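Long-range contact in HTPA Reductase (Selaginella moellendorffii, PDB 5U5N), which probably catalyses the NAD(P)H-dependent reduction of 4-hydroxy-tetrahydrodipicolinate to tetrahydrodipicolinate in the diaminopimelate route to lysine: residues 11-16 against 53-58. Sequence-based numbering, arbitrary orientation.
With NAD (nicotinamide-adenine-dinucleotide), chain C.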
loop_
_atom_site.group_PDB
_atom_site.type_symbol
_atom_site.label_atom_id
_atom_site.label_comp_id
_atom_site.label_asym_id
_atom_site.label_seq_id
_atom_site.Cartn_x
_atom_site.Cartn_y
_atom_site.Cartn_z
ATOM N N ASP A 11 -4.049 -24.150 23.152
ATOM C CA ASP A 11 -5.024 -24.676 24.097
ATOM C C ASP A 11 -6.373 -24.149 23.658
ATOM O O ASP A 11 -6.559 -22.948 23.627
ATOM C CB ASP A 11 -4.642 -24.096 25.477
ATOM C CG ASP A 11 -5.599 -24.469 26.609
ATOM O OD1 ASP A 11 -6.610 -25.185 26.420
ATOM O OD2 ASP A 11 -5.324 -24.019 27.752
ATOM N N CYS A 12 -7.323 -25.025 23.348
ATOM C CA CYS A 12 -8.637 -24.544 22.921
ATOM C C CYS A 12 -9.446 -23.832 24.025
ATOM O O CYS A 12 -10.480 -23.238 23.710
ATOM C CB CYS A 12 -9.444 -25.656 22.256
ATOM S SG CYS A 12 -10.094 -26.865 23.405
ATOM N N THR A 13 -8.979 -23.873 25.287
ATOM C CA THR A 13 -9.598 -23.125 26.385
ATOM C C THR A 13 -9.019 -21.756 26.621
ATOM O O THR A 13 -9.609 -20.977 27.338
ATOM C CB THR A 13 -9.477 -23.895 27.743
ATOM O OG1 THR A 13 -8.106 -23.980 28.161
ATOM C CG2 THR A 13 -10.038 -25.272 27.605
ATOM N N GLY A 14 -7.842 -21.474 26.079
ATOM C CA GLY A 14 -7.314 -20.102 26.074
ATOM C C GLY A 14 -8.135 -19.187 25.167
ATOM O O GLY A 14 -8.949 -19.670 24.392
ATOM N N LYS A 15 -7.948 -17.881 25.266
ATOM C CA LYS A 15 -8.839 -16.947 24.548
ATOM C C LYS A 15 -8.661 -17.003 23.041
ATOM O O LYS A 15 -9.634 -17.122 22.329
ATOM C CB LYS A 15 -8.662 -15.514 25.025
ATOM C CG LYS A 15 -8.721 -15.352 26.517
ATOM C CD LYS A 15 -9.634 -14.241 26.944
ATOM C CE LYS A 15 -9.253 -13.831 28.343
ATOM N NZ LYS A 15 -8.110 -12.870 28.284
ATOM N N VAL A 16 -7.412 -16.948 22.580
ATOM C CA VAL A 16 -7.089 -16.990 21.146
ATOM C C VAL A 16 -7.228 -18.397 20.605
ATOM O O VAL A 16 -7.703 -18.585 19.478
ATOM C CB VAL A 16 -5.655 -16.458 20.850
ATOM C CG1 VAL A 16 -5.305 -16.546 19.364
ATOM C CG2 VAL A 16 -5.535 -14.998 21.294
ATOM N N VAL A 53 -14.580 -31.273 22.582
ATOM C CA VAL A 53 -13.129 -31.476 22.694
ATOM C C VAL A 53 -12.768 -31.941 24.105
ATOM O O VAL A 53 -13.087 -31.279 25.087
ATOM C CB VAL A 53 -12.318 -30.197 22.356
ATOM C CG1 VAL A 53 -10.820 -30.445 22.455
ATOM C CG2 VAL A 53 -12.652 -29.703 20.945
ATOM N N ASP A 54 -12.080 -33.069 24.160
ATOM C CA ASP A 54 -11.495 -33.624 25.377
ATOM C C ASP A 54 -10.187 -32.870 25.693
ATOM O O ASP A 54 -9.165 -33.092 25.062
ATOM C CB ASP A 54 -11.232 -35.107 25.114
ATOM C CG ASP A 54 -10.840 -35.884 26.336
ATOM O OD1 ASP A 54 -10.843 -35.341 27.460
ATOM O OD2 ASP A 54 -10.537 -37.093 26.172
ATOM N N VAL A 55 -10.245 -31.953 26.654
ATOM C CA VAL A 55 -9.087 -31.163 27.044
ATOM C C VAL A 55 -8.306 -31.934 28.155
ATOM O O VAL A 55 -8.863 -32.288 29.200
ATOM C CB VAL A 55 -9.527 -29.763 27.499
ATOM C CG1 VAL A 55 -8.331 -28.944 27.960
ATOM C CG2 VAL A 55 -10.282 -29.059 26.355
ATOM N N ARG A 56 -7.029 -32.195 27.891
ATOM C CA ARG A 56 -6.222 -33.060 28.714
ATOM C C ARG A 56 -5.099 -32.220 29.302
ATOM O O ARG A 56 -4.673 -31.222 28.718
ATOM C CB ARG A 56 -5.665 -34.211 27.879
ATOM C CG ARG A 56 -6.729 -34.999 27.112
ATOM C CD ARG A 56 -7.419 -36.047 27.985
ATOM N NE ARG A 56 -6.581 -37.253 28.130
ATOM C CZ ARG A 56 -6.501 -38.259 27.244
ATOM N NH1 ARG A 56 -7.243 -38.289 26.134
ATOM N NH2 ARG A 56 -5.656 -39.255 27.466
ATOM N N GLU A 57 -4.626 -32.647 30.465
ATOM C CA GLU A 57 -3.550 -31.968 31.173
ATOM C C GLU A 57 -2.265 -32.165 30.401
ATOM O O GLU A 57 -2.072 -33.180 29.743
ATOM C CB GLU A 57 -3.408 -32.506 32.611
ATOM C CG GLU A 57 -4.641 -32.270 33.483
ATOM C CD GLU A 57 -4.525 -32.834 34.892
ATOM O OE1 GLU A 57 -3.403 -33.202 35.330
ATOM O OE2 GLU A 57 -5.565 -32.907 35.593
ATOM N N VAL A 58 -1.384 -31.177 30.475
ATOM C CA VAL A 58 -0.137 -31.242 29.715
ATOM C C VAL A 58 0.798 -32.362 30.198
ATOM O O VAL A 58 1.611 -32.848 29.430
ATOM C CB VAL A 58 0.604 -29.885 29.659
ATOM C CG1 VAL A 58 1.222 -29.506 31.005
ATOM C CG2 VAL A 58 1.627 -29.910 28.529
HETATM P PA NAD C . -4.688 -17.206 27.454
HETATM O O1A NAD C . -3.985 -16.875 28.759
HETATM O O2A NAD C . -6.143 -16.847 27.226
HETATM O O5B NAD C . -4.559 -18.762 27.142
HETATM C C5B NAD C . -3.314 -19.422 27.020
HETATM C C4B NAD C . -3.568 -20.866 27.433
HETATM O O4B NAD C . -2.406 -21.674 27.254
HETATM C C3B NAD C . -3.993 -21.005 28.895
HETATM O O3B NAD C . -5.387 -21.361 28.950
HETATM C C2B NAD C . -3.032 -22.047 29.489
HETATM O O2B NAD C . -3.689 -22.933 30.425
HETATM C C1B NAD C . -2.446 -22.719 28.232
HETATM N N9A NAD C . -1.109 -23.365 28.331
HETATM C C8A NAD C . -0.042 -22.939 29.039
HETATM N N7A NAD C . 1.004 -23.783 28.881
HETATM C C5A NAD C . 0.620 -24.767 28.048
HETATM C C6A NAD C . 1.235 -25.986 27.478
HETATM N N6A NAD C . 2.512 -26.317 27.766
HETATM N N1A NAD C . 0.497 -26.757 26.650
HETATM C C2A NAD C . -0.785 -26.455 26.350
HETATM N N3A NAD C . -1.412 -25.361 26.847
HETATM C C4A NAD C . -0.773 -24.491 27.682
HETATM O O3 NAD C . -3.755 -16.607 26.277
HETATM P PN NAD C . -4.329 -16.019 24.878
HETATM O O1N NAD C . -5.070 -14.753 25.243
HETATM O O2N NAD C . -5.045 -17.122 24.122
HETATM O O5D NAD C . -2.930 -15.750 24.120
HETATM C C5D NAD C . -2.047 -16.842 23.884
HETATM C C4D NAD C . -0.733 -16.416 23.243
HETATM O O4D NAD C . -0.974 -16.046 21.880
HETATM C C3D NAD C . -0.061 -15.213 23.922
HETATM O O3D NAD C . 1.363 -15.394 24.018
HETATM C C2D NAD C . -0.387 -14.052 23.003
HETATM O O2D NAD C . 0.615 -13.034 22.989
HETATM C C1D NAD C . -0.437 -14.737 21.643
HETATM N N1N NAD C . -1.168 -14.010 20.584
HETATM C C2N NAD C . -0.578 -13.980 19.375
HETATM C C3N NAD C . -1.159 -13.344 18.282
HETATM C C7N NAD C . -0.453 -13.318 16.939
HETATM O O7N NAD C . -0.695 -12.399 16.173
HETATM N N7N NAD C . 0.431 -14.263 16.578
HETATM C C4N NAD C . -2.393 -12.720 18.475
HETATM C C5N NAD C . -3.000 -12.751 19.728
HETATM C C6N NAD C . -2.364 -13.409 20.780
#
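The dinucleotide-binding turn of the Rossmann-type N-terminal domain, linking strand 7-10 to helix 15-27, packs Cys-12 against Val-53 and Val-55 of strand 51-57, and Thr-13 against Val-55. In the conformer given, one of two modelled, Cys-12 SG lies 3.7 Å from Val-55 CG2 and 3.8 Å from Val-53 CG1, so its bridging of the two valines holds for that copy alone. Thr-13 adds its methyl, CG2 standing 4.0 Å from Val-55 CG2 as the two side chains cross at a slant. Thr-13 OG1 bonds Asp-11 OD1 at 2.6 Å, and the backbone N of Thr-13 joins it from the same face of the carboxylate, closing an Asx turn. These two bonds probably limit rotation of the carboxylate, whose OD2 bonds NAD O3B at 2.9 Å and O2B weakly. Where the helix starts, Lys-15 N and Val-16 N bond NAD O2A and O2N, one phosphate each, with N-H...O angles of 165° and 163°, both near straight. The link to strand 51-57 is thus apolar, while Ser-35 to Cys-12 N and Thr-37 to Asp-11 OD2 are polar ties to neighbouring strand 34-37; gripping adenosine ribose and pyrophosphate is a separate role of the same turn.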